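Local atomic coordinates of CDP-4-keto-6-deoxy-D-glucose-3-dehydrase (Yersinia pseudotuberculosis, PDB entry 3BB8), a protein that probably catalyses the pyridoxal-phosphate-dependent 3-dehydration of CDP-4-keto-6-deoxy-D-glucose, a step in making lipopolysaccharide sugars. Residues 146-151 with 174-179; 198-201 with 207-210; 221-226 with 300-305; 334-337 with 343-346. The protein carries 1 engineered substitution. All coordinates share one frame; numbering follows the deposited sequence.

Contact 1. Residues 146-151 with 174-179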
loop_
_atom_site.group_PDB
_atom_site.type_symbol
_atom_site.label_atom_id
_atom_site.label_comp_id
_atom_site.label_asym_id
_atom_site.label_seq_id
_atom_site.Cartn_x
_atom_site.Cartn_y
_atom_site.Cartn_z
ATOM N N VAL A 146 0.076 -27.962 -0.778
ATOM C CA VAL A 146 1.193 -28.587 -1.477
ATOM C C VAL A 146 1.273 -30.077 -1.169
ATOM O O VAL A 146 1.101 -30.494 -0.023
ATOM C CB VAL A 146 2.532 -27.922 -1.107
ATOM C CG1 VAL A 146 2.781 -28.029 0.389
ATOM C CG2 VAL A 146 3.671 -28.556 -1.891
ATOM N N ASN A 147 1.535 -30.876 -2.198
ATOM C CA ASN A 147 2.060 -32.224 -2.008
ATOM C C ASN A 147 3.496 -32.216 -1.496
ATOM O O ASN A 147 4.441 -32.380 -2.269
ATOM C CB ASN A 147 1.969 -33.022 -3.310
ATOM C CG ASN A 147 2.237 -34.500 -3.107
ATOM O OD1 ASN A 147 2.054 -35.308 -4.018
ATOM N ND2 ASN A 147 2.670 -34.864 -1.905
ATOM N N ALA A 148 3.653 -32.025 -0.191
ATOM C CA ALA A 148 4.975 -31.920 0.415
ATOM C C ALA A 148 6.064 -32.847 -0.114
ATOM O O ALA A 148 7.220 -32.436 -0.244
ATOM C CB ALA A 148 4.853 -32.085 1.916
ATOM N N SER A 149 5.710 -34.091 -0.419
ATOM C CA SER A 149 6.708 -35.043 -0.900
ATOM C C SER A 149 7.350 -34.641 -2.225
ATOM O O SER A 149 8.319 -35.260 -2.658
ATOM C CB SER A 149 6.099 -36.454 -1.015
ATOM O OG SER A 149 5.042 -36.509 -1.957
ATOM N N LEU A 150 6.828 -33.594 -2.857
ATOM C CA LEU A 150 7.362 -33.137 -4.138
ATOM C C LEU A 150 8.353 -31.975 -4.012
ATOM O O LEU A 150 9.056 -31.642 -4.969
ATOM C CB LEU A 150 6.212 -32.722 -5.053
ATOM C CG LEU A 150 5.152 -33.791 -5.295
ATOM C CD1 LEU A 150 3.984 -33.194 -6.056
ATOM C CD2 LEU A 150 5.770 -34.947 -6.057
ATOM N N ILE A 151 8.395 -31.358 -2.836
ATOM C CA ILE A 151 9.287 -30.233 -2.579
ATOM C C ILE A 151 10.735 -30.610 -2.888
ATOM O O ILE A 151 11.383 -30.003 -3.738
ATOM C CB ILE A 151 9.209 -29.802 -1.102
ATOM C CG1 ILE A 151 7.764 -29.449 -0.726
ATOM C CG2 ILE A 151 10.138 -28.633 -0.856
ATOM C CD1 ILE A 151 7.152 -28.356 -1.557
ATOM N N LEU A 174 3.634 -28.913 7.311
ATOM C CA LEU A 174 4.741 -28.175 7.911
ATOM C C LEU A 174 5.931 -29.067 8.251
ATOM O O LEU A 174 7.093 -28.685 8.052
ATOM C CB LEU A 174 4.259 -27.436 9.163
ATOM C CG LEU A 174 3.685 -26.039 8.899
ATOM C CD1 LEU A 174 2.939 -25.543 10.123
ATOM C CD2 LEU A 174 4.816 -25.088 8.534
ATOM N N ALA A 175 5.636 -30.259 8.759
ATOM C CA ALA A 175 6.672 -31.210 9.125
ATOM C C ALA A 175 7.621 -31.450 7.958
ATOM O O ALA A 175 8.838 -31.317 8.102
ATOM C CB ALA A 175 6.041 -32.520 9.564
ATOM N N GLU A 176 7.067 -31.798 6.799
ATOM C CA GLU A 176 7.896 -32.055 5.627
ATOM C C GLU A 176 8.536 -30.780 5.083
ATOM O O GLU A 176 9.717 -30.783 4.725
ATOM C CB GLU A 176 7.075 -32.737 4.527
ATOM C CG GLU A 176 7.847 -33.025 3.234
ATOM C CD GLU A 176 9.103 -33.872 3.447
ATOM O OE1 GLU A 176 9.340 -34.339 4.587
ATOM O OE2 GLU A 176 9.854 -34.075 2.465
ATOM N N VAL A 177 7.764 -29.695 5.020
ATOM C CA VAL A 177 8.281 -28.425 4.514
ATOM C C VAL A 177 9.481 -27.954 5.337
ATOM O O VAL A 177 10.550 -27.690 4.791
ATOM C CB VAL A 177 7.191 -27.328 4.524
ATOM C CG1 VAL A 177 7.792 -26.001 4.076
ATOM C CG2 VAL A 177 6.050 -27.720 3.593
ATOM N N ARG A 178 9.304 -27.844 6.648
ATOM C CA ARG A 178 10.401 -27.427 7.507
ATOM C C ARG A 178 11.572 -28.394 7.340
ATOM O O ARG A 178 12.719 -27.974 7.163
ATOM C CB ARG A 178 9.953 -27.391 8.969
ATOM C CG ARG A 178 9.308 -26.075 9.372
ATOM C CD ARG A 178 10.284 -24.926 9.153
ATOM N NE ARG A 178 11.518 -25.145 9.896
ATOM C CZ ARG A 178 11.595 -25.121 11.222
ATOM N NH1 ARG A 178 10.509 -24.876 11.948
ATOM N NH2 ARG A 178 12.750 -25.372 11.825
ATOM N N ARG A 179 11.279 -29.687 7.386
ATOM C CA ARG A 179 12.313 -30.691 7.229
ATOM C C ARG A 179 13.145 -30.346 5.996
ATOM O O ARG A 179 14.375 -30.307 6.052
ATOM C CB ARG A 179 11.687 -32.073 7.048
ATOM C CG ARG A 179 12.598 -33.236 7.435
ATOM C CD ARG A 179 12.382 -34.423 6.515
ATOM N NE ARG A 179 13.157 -34.282 5.286
ATOM C CZ ARG A 179 12.792 -34.781 4.111
ATOM N NH1 ARG A 179 11.653 -35.454 4.002
ATOM N NH2 ARG A 179 13.571 -34.620 3.046
#
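Ala148 packs against the aliphatic part of Glu176, joining a loop to a surface helix in the aspartate aminotransferase fold. The loop leaves strand 145-146 through an inverse gamma turn centred on Asn147, closed by a weak bond from Ala148 N to Val146 O; the helix, 174-184, follows the sheet strand 159-165. Backbones come closest here, with the CA atoms of Ala148 and Glu176 6.0 Å apart.

The tight part is small. Ala148 CB lies 3.4 Å from Glu176 CG and about equally near Glu176 CB, so one methyl group rests on two successive methylenes. Beneath it Val146, Ile151 and Val177 are buried but stand further off across this pair of segments; Val146 and Ile151 reach Val137 of strand 133-140, while Val177 reaches Leu188 of strand 187-191.

The outer side is loose and polar. Ser149 turns its side chain away from the helix, and its OG takes a weak hydrogen bond from Asn147 ND2 with an angle of 116°. With CG opposite the backbone N (chi1 179°), Glu176 leads its methylenes across Ala148, and the bend at chi2 (56°) then turns the carboxylate away from the methyl. There Arg179, which also pairs with Glu152, holds it one helical turn on: Arg179 NH1 stands 2.6 Å from Glu176 OE1 in a salt bridge.

Contact 2. Residues 198-201 with 207-210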
loop_
_atom_site.group_PDB
_atom_site.type_symbol
_atom_site.label_atom_id
_atom_site.label_comp_id
_atom_site.label_asym_id
_atom_site.label_seq_id
_atom_site.Cartn_x
_atom_site.Cartn_y
_atom_site.Cartn_z
ATOM N N SER A 198 -5.204 -20.733 12.594
ATOM C CA SER A 198 -4.914 -22.109 12.250
ATOM C C SER A 198 -3.715 -22.595 13.036
ATOM O O SER A 198 -2.745 -21.860 13.225
ATOM C CB SER A 198 -4.629 -22.245 10.748
ATOM O OG SER A 198 -5.824 -22.164 9.989
ATOM N N THR A 199 -3.785 -23.840 13.493
ATOM C CA THR A 199 -2.698 -24.435 14.249
ATOM C C THR A 199 -2.267 -25.734 13.581
ATOM O O THR A 199 -3.048 -26.376 12.884
ATOM C CB THR A 199 -3.126 -24.741 15.705
ATOM O OG1 THR A 199 -4.102 -25.790 15.710
ATOM C CG2 THR A 199 -3.732 -23.509 16.348
ATOM N N TYR A 200 -1.009 -26.098 13.784
ATOM C CA TYR A 200 -0.452 -27.323 13.235
ATOM C C TYR A 200 0.423 -27.913 14.325
ATOM O O TYR A 200 1.408 -27.301 14.738
ATOM C CB TYR A 200 0.389 -27.033 11.990
ATOM C CG TYR A 200 1.048 -28.257 11.388
ATOM C CD1 TYR A 200 2.176 -28.829 11.976
ATOM C CD2 TYR A 200 0.545 -28.843 10.224
ATOM C CE1 TYR A 200 2.790 -29.956 11.415
ATOM C CE2 TYR A 200 1.147 -29.968 9.657
ATOM C CZ TYR A 200 2.270 -30.520 10.254
ATOM O OH TYR A 200 2.887 -31.615 9.679
ATOM N N ASP A 201 0.054 -29.098 14.801
ATOM C CA ASP A 201 0.811 -29.755 15.854
ATOM C C ASP A 201 0.684 -28.888 17.105
ATOM O O ASP A 201 1.593 -28.827 17.929
ATOM C CB ASP A 201 2.280 -29.893 15.427
ATOM C CG ASP A 201 3.059 -30.856 16.299
ATOM O OD1 ASP A 201 2.572 -31.987 16.513
ATOM O OD2 ASP A 201 4.161 -30.490 16.763
ATOM N N THR A 207 4.221 -19.209 12.616
ATOM C CA THR A 207 5.326 -19.153 13.557
ATOM C C THR A 207 6.297 -20.321 13.394
ATOM O O THR A 207 7.133 -20.566 14.261
ATOM C CB THR A 207 4.794 -19.113 15.001
ATOM O OG1 THR A 207 4.297 -20.403 15.371
ATOM C CG2 THR A 207 3.649 -18.114 15.103
ATOM N N PHE A 208 6.193 -21.038 12.281
ATOM C CA PHE A 208 7.090 -22.162 12.036
ATOM C C PHE A 208 8.232 -21.705 11.140
ATOM O O PHE A 208 9.334 -22.256 11.181
ATOM C CB PHE A 208 6.361 -23.321 11.344
ATOM C CG PHE A 208 5.256 -23.941 12.165
ATOM C CD1 PHE A 208 4.089 -23.235 12.444
ATOM C CD2 PHE A 208 5.372 -25.251 12.631
ATOM C CE1 PHE A 208 3.055 -23.820 13.169
ATOM C CE2 PHE A 208 4.342 -25.845 13.359
ATOM C CZ PHE A 208 3.179 -25.125 13.627
ATOM N N GLY A 209 7.960 -20.698 10.317
ATOM C CA GLY A 209 8.981 -20.202 9.414
ATOM C C GLY A 209 9.601 -18.891 9.854
ATOM O O GLY A 209 9.367 -18.417 10.967
ATOM N N ASP A 210 10.386 -18.294 8.966
ATOM C CA ASP A 210 11.042 -17.037 9.278
ATOM C C ASP A 210 10.102 -15.834 9.280
ATOM O O ASP A 210 10.136 -15.034 10.209
ATOM C CB ASP A 210 12.200 -16.818 8.315
ATOM C CG ASP A 210 13.115 -18.019 8.251
ATOM O OD1 ASP A 210 12.940 -18.861 7.344
ATOM O OD2 ASP A 210 13.996 -18.134 9.123
#
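Tyr200 and Phe208 meet across backbones that are well separated, their CA atoms 9.2 Å apart, so the contact is made by side chains and a carbonyl rather than by strand pairing. Tyr200 is extended at the end of strand 199-200, and the chain turns at Asp201, whose phi is positive. The 207-210 segment is irregular; outside the pair, Glu190 OE1 accepts from both Phe208 N and Gly209 N, which helps hold the backbone on either side of the Phe208 CA.

The side chain of Phe208 extends toward the strand, and its far corner does the touching. Phe208 CZ comes within 3.0 Å of Tyr200 O, which sits at the ring edge and in its plane, where the polarised C-H would probably favour an oxygen. The same CZ lies 3.8 Å from Tyr200 CB. With CG opposite the backbone N and beside the carbonyl carbon (chi1 178°), the tyrosine ring presents an edge to the phenylalanine face. This is an offset edge-to-face pair: the centroids are 5.9 Å apart, the planes stand at 88°, and the nearest ring atoms are Tyr200 CD1 and Phe208 CE2 at 3.9 Å.

Around this pair, strand 199-200 is the middle member of a small antiparallel sheet between 203-204 and 340-341. Leu174, at the start of helix 174-184, packs on both side chains, and Asp210 leads into strand 211-215 beside Leu188 of the parallel strand 187-191.

Contact 3. Residues 221-226 with 300-305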
loop_
_atom_site.group_PDB
_atom_site.type_symbol
_atom_site.label_atom_id
_atom_site.label_comp_id
_atom_site.label_asym_id
_atom_site.label_seq_id
_atom_site.Cartn_x
_atom_site.Cartn_y
_atom_site.Cartn_z
ATOM N N HIS A 221 -10.467 -13.405 8.033
ATOM C CA HIS A 221 -10.869 -13.591 9.431
ATOM C C HIS A 221 -11.294 -12.323 10.171
ATOM O O HIS A 221 -12.366 -12.292 10.776
ATOM C CB HIS A 221 -9.766 -14.322 10.175
ATOM C CG HIS A 221 -9.562 -15.723 9.689
ATOM N ND1 HIS A 221 -10.292 -16.789 10.165
ATOM C CD2 HIS A 221 -8.741 -16.225 8.735
ATOM C CE1 HIS A 221 -9.929 -17.888 9.528
ATOM N NE2 HIS A 221 -8.988 -17.572 8.655
ATOM N N ILE A 222 -10.460 -11.284 10.137
ATOM C CA ILE A 222 -10.815 -10.007 10.761
ATOM C C ILE A 222 -10.499 -8.960 9.710
ATOM O O ILE A 222 -9.684 -9.209 8.827
ATOM C CB ILE A 222 -10.005 -9.722 12.059
ATOM C CG1 ILE A 222 -8.508 -9.609 11.752
ATOM C CG2 ILE A 222 -10.289 -10.805 13.080
ATOM C CD1 ILE A 222 -7.653 -9.278 12.968
ATOM N N THR A 223 -11.119 -7.788 9.799
ATOM C CA THR A 223 -10.881 -6.780 8.776
ATOM C C THR A 223 -10.560 -5.341 9.213
ATOM O O THR A 223 -10.866 -4.919 10.332
ATOM C CB THR A 223 -12.093 -6.717 7.839
ATOM O OG1 THR A 223 -11.827 -5.828 6.745
ATOM C CG2 THR A 223 -13.305 -6.213 8.608
ATOM N N MET A 224 -9.937 -4.592 8.309
ATOM C CA MET A 224 -9.779 -3.153 8.485
ATOM C C MET A 224 -10.281 -2.364 7.281
ATOM O O MET A 224 -9.868 -1.227 7.055
ATOM C CB MET A 224 -8.296 -2.783 8.567
ATOM C CG MET A 224 -7.569 -3.389 9.757
ATOM S SD MET A 224 -5.874 -2.795 9.912
ATOM C CE MET A 224 -5.168 -4.060 10.966
ATOM N N GLY A 225 -11.174 -2.976 6.510
ATOM C CA GLY A 225 -11.288 -2.680 5.094
ATOM C C GLY A 225 -10.161 -3.163 4.202
ATOM O O GLY A 225 -10.325 -4.115 3.439
ATOM N N GLU A 226 -9.012 -2.503 4.299
ATOM C CA GLU A 226 -7.838 -2.893 3.532
ATOM C C GLU A 226 -6.727 -2.819 4.572
ATOM O O GLU A 226 -6.662 -1.854 5.336
ATOM C CB GLU A 226 -7.553 -1.919 2.389
ATOM C CG GLU A 226 -8.605 -1.903 1.290
ATOM C CD GLU A 226 -8.463 -3.037 0.276
ATOM O OE1 GLU A 226 -7.607 -3.935 0.455
ATOM O OE2 GLU A 226 -9.226 -3.020 -0.712
ATOM N N LEU A 300 -8.270 -3.431 15.744
ATOM C CA LEU A 300 -8.158 -3.666 17.187
ATOM C C LEU A 300 -9.463 -4.223 17.748
ATOM O O LEU A 300 -9.452 -5.218 18.467
ATOM C CB LEU A 300 -7.771 -2.380 17.923
ATOM C CG LEU A 300 -7.494 -2.541 19.423
ATOM C CD1 LEU A 300 -6.378 -3.550 19.658
ATOM C CD2 LEU A 300 -7.123 -1.195 20.001
ATOM N N ALA A 301 -10.580 -3.586 17.410
ATOM C CA ALA A 301 -11.893 -4.052 17.862
ATOM C C ALA A 301 -12.085 -5.509 17.430
ATOM O O ALA A 301 -12.429 -6.372 18.244
ATOM C CB ALA A 301 -13.005 -3.177 17.262
ATOM N N GLN A 302 -11.847 -5.767 16.145
ATOM C CA GLN A 302 -11.975 -7.104 15.571
ATOM C C GLN A 302 -11.184 -8.142 16.368
ATOM O O GLN A 302 -11.623 -9.280 16.527
ATOM C CB GLN A 302 -11.471 -7.112 14.117
ATOM C CG GLN A 302 -12.328 -6.365 13.097
ATOM C CD GLN A 302 -13.556 -7.153 12.656
ATOM O OE1 GLN A 302 -14.588 -7.154 13.328
ATOM N NE2 GLN A 302 -13.441 -7.836 11.522
ATOM N N LEU A 303 -10.014 -7.756 16.863
ATOM C CA LEU A 303 -9.180 -8.683 17.623
ATOM C C LEU A 303 -9.874 -9.288 18.842
ATOM O O LEU A 303 -9.494 -10.358 19.316
ATOM C CB LEU A 303 -7.882 -7.999 18.060
ATOM C CG LEU A 303 -6.732 -8.034 17.049
ATOM C CD1 LEU A 303 -5.535 -7.272 17.607
ATOM C CD2 LEU A 303 -6.343 -9.478 16.763
ATOM N N GLU A 304 -10.886 -8.609 19.359
ATOM C CA GLU A 304 -11.584 -9.148 20.512
ATOM C C GLU A 304 -12.392 -10.376 20.086
ATOM O O GLU A 304 -12.430 -11.389 20.790
ATOM C CB GLU A 304 -12.517 -8.088 21.109
ATOM C CG GLU A 304 -11.805 -6.830 21.603
ATOM C CD GLU A 304 -12.766 -5.794 22.173
ATOM O OE1 GLU A 304 -13.510 -6.130 23.123
ATOM O OE2 GLU A 304 -12.779 -4.646 21.676
ATOM N N ARG A 305 -13.000 -10.285 18.905
ATOM C CA ARG A 305 -13.852 -11.341 18.367
ATOM C C ARG A 305 -13.144 -12.470 17.618
ATOM O O ARG A 305 -13.795 -13.408 17.170
ATOM C CB ARG A 305 -14.902 -10.695 17.454
ATOM C CG ARG A 305 -15.432 -9.396 18.047
ATOM C CD ARG A 305 -16.254 -8.550 17.089
ATOM N NE ARG A 305 -17.638 -8.998 16.988
ATOM C CZ ARG A 305 -18.663 -8.195 16.714
ATOM N NH1 ARG A 305 -18.463 -6.895 16.518
ATOM N NH2 ARG A 305 -19.891 -8.692 16.623
#
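Ile222 and Gln302 provide most of the apolar contact, and their CA atoms are the closest across the segments at 5.7 Å. Their side chains pass each other in opposite directions, with Ile222 CB 3.6 Å from Gln302 CB, and Ile222 CG2 resting near the same methylene. The other branch of the isoleucine goes elsewhere: CG1 is placed between the backbone N and the carbonyl carbon (chi1 63°) and runs on extended, so that Ile222 CD1 meets Leu303 CD2 at 4.0 Å. Leu303 in turn packs on Phe67 of helix 62-75.

The second kind of contact is between the glutamine chain and the loop backbone. Gln302, bent at chi2 (-79°), lays its methylene along Thr223, with Gln302 CG 3.4 Å from Thr223 O, and brings its amide group in beside the threonine peptide and methyl.

In the aminotransferase fold, segment 221-226 follows the engineered Lys220 in the connection from strand 211-215 to strand 228-232, and the side chain of Thr223 is about 8 Å from that of the cofactor-binding Ser215. Leu58 of the second subunit also packs on Thr223.

Hydrogen bonding shapes the loop itself. Thr223 OG1, opposite its backbone N, accepts from Gly225 N at 2.9 Å with an N-H...O angle of 131°, forming an ST turn, and is also hydrogen-bonded to Phe216 O. Charge pairs lie at both ends: Arg305 NH1 with Glu45 OE1 in the same chain, and Glu226 OE2 with Lys290 NZ of the second subunit.

Contact 4. Residues 334-337 with 343-346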
loop_
_atom_site.group_PDB
_atom_site.type_symbol
_atom_site.label_atom_id
_atom_site.label_comp_id
_atom_site.label_asym_id
_atom_site.label_seq_id
_atom_site.Cartn_x
_atom_site.Cartn_y
_atom_site.Cartn_z
ATOM N N PRO A 334 -13.986 -31.598 1.819
ATOM C CA PRO A 334 -12.701 -31.149 2.367
ATOM C C PRO A 334 -12.166 -31.934 3.561
ATOM O O PRO A 334 -12.925 -32.460 4.375
ATOM C CB PRO A 334 -12.964 -29.683 2.697
ATOM C CG PRO A 334 -14.411 -29.673 3.045
ATOM C CD PRO A 334 -15.015 -30.556 1.982
ATOM N N GLU A 335 -10.843 -32.004 3.656
ATOM C CA GLU A 335 -10.199 -32.720 4.745
ATOM C C GLU A 335 -9.009 -31.958 5.329
ATOM O O GLU A 335 -8.050 -31.625 4.622
ATOM C CB GLU A 335 -9.749 -34.103 4.264
ATOM C CG GLU A 335 -10.863 -35.134 4.218
ATOM C CD GLU A 335 -10.482 -36.374 3.426
ATOM O OE1 GLU A 335 -9.283 -36.736 3.409
ATOM O OE2 GLU A 335 -11.387 -36.995 2.827
ATOM N N ALA A 336 -9.083 -31.679 6.628
ATOM C CA ALA A 336 -8.013 -30.976 7.315
ATOM C C ALA A 336 -6.735 -31.782 7.170
ATOM O O ALA A 336 -6.771 -33.009 7.125
ATOM C CB ALA A 336 -8.358 -30.811 8.784
ATOM N N THR A 337 -5.605 -31.091 7.086
ATOM C CA THR A 337 -4.315 -31.754 6.958
ATOM C C THR A 337 -4.001 -32.496 8.257
ATOM O O THR A 337 -4.329 -32.025 9.348
ATOM C CB THR A 337 -3.201 -30.727 6.642
ATOM O OG1 THR A 337 -3.400 -30.213 5.320
ATOM C CG2 THR A 337 -1.823 -31.371 6.713
ATOM N N SER A 343 -8.181 -23.320 11.031
ATOM C CA SER A 343 -9.203 -22.284 11.107
ATOM C C SER A 343 -9.764 -21.961 9.726
ATOM O O SER A 343 -9.312 -21.027 9.064
ATOM C CB SER A 343 -8.636 -21.017 11.753
ATOM O OG SER A 343 -9.625 -20.006 11.845
ATOM N N TRP A 344 -10.753 -22.740 9.298
ATOM C CA TRP A 344 -11.288 -22.625 7.946
ATOM C C TRP A 344 -11.679 -21.227 7.501
ATOM O O TRP A 344 -12.353 -20.486 8.222
ATOM C CB TRP A 344 -12.470 -23.588 7.749
ATOM C CG TRP A 344 -12.072 -25.022 7.924
ATOM C CD1 TRP A 344 -12.217 -25.781 9.051
ATOM C CD2 TRP A 344 -11.362 -25.835 6.982
ATOM N NE1 TRP A 344 -11.636 -27.017 8.870
ATOM C CE2 TRP A 344 -11.102 -27.075 7.610
ATOM C CE3 TRP A 344 -10.916 -25.635 5.671
ATOM C CZ2 TRP A 344 -10.411 -28.113 6.969
ATOM C CZ3 TRP A 344 -10.227 -26.670 5.031
ATOM C CH2 TRP A 344 -9.982 -27.894 5.684
ATOM N N PHE A 345 -11.222 -20.889 6.296
ATOM C CA PHE A 345 -11.489 -19.603 5.661
ATOM C C PHE A 345 -12.748 -19.772 4.827
ATOM O O PHE A 345 -13.609 -18.888 4.773
ATOM C CB PHE A 345 -10.301 -19.218 4.765
ATOM C CG PHE A 345 -10.529 -17.981 3.934
ATOM C CD1 PHE A 345 -11.068 -18.073 2.656
ATOM C CD2 PHE A 345 -10.195 -16.724 4.426
ATOM C CE1 PHE A 345 -11.270 -16.931 1.880
ATOM C CE2 PHE A 345 -10.396 -15.577 3.658
ATOM C CZ PHE A 345 -10.933 -15.683 2.382
ATOM N N GLY A 346 -12.830 -20.928 4.178
ATOM C CA GLY A 346 -13.973 -21.259 3.346
ATOM C C GLY A 346 -14.114 -22.767 3.295
ATOM O O GLY A 346 -13.289 -23.484 3.864
#
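Trp344 points its six-membered ring at the backbone of Ala336, bridging the loops before and after strand 340-341. Together these loops and that strand make the excursion between 331-332 and 347-351, antiparallel neighbours in a three-stranded sheet of this aminotransferase.

From CB the side chain sets out toward the other loop, with CG beside the backbone N (chi1 -61°). The indole is turned nearly square to the CA-CB-CG plane (chi2 97°), and its five-membered ring lies too far back to touch segment 334-337. Contact begins at the benzo corner: Trp344 CZ2 lies 3.8 Å from Ala336 CA and at the same separation from the methyl, Ala336 CB. One atom further on, Trp344 CH2 comes 4.2 Å from Glu335 C. The approach is edge-on, because Ala336 N lies in the plane of the indole.

The face of the ring is used by another element, since Trp344 stacks with Phe317 of helix 293-323, the same phenylalanine on which Pro334 packs. Arg313 of that helix binds the carbonyl oxygens of Trp344 and Phe345. At that edge of the indole Ala336 N is 3.8 Å from Trp344 CZ2.

How the contacts relate
Contact 3 is the most fully buried, with four touching residues all inside, and lies near the cofactor and touches the second subunit; contacts 1, 2 and 4 are partly buried within one chain. Contact 2 packs against helix 174-184, which carries one side of contact 1: Tyr200 OH lies 3.2 Å from Ala175 N, a probable hydrogen bond. Contacts 2 and 4 meet where Ser198 OG is 2.8 Å from Ser343 N, again probably hydrogen-bonded, while helix 293-323 forms one side of contact 3 and packs against contact 4. Chemistry follows place: methylene packing beside a salt bridge in contact 1, ring edges in 2 and 4, and branched aliphatic packing with a glutamine chain in 3.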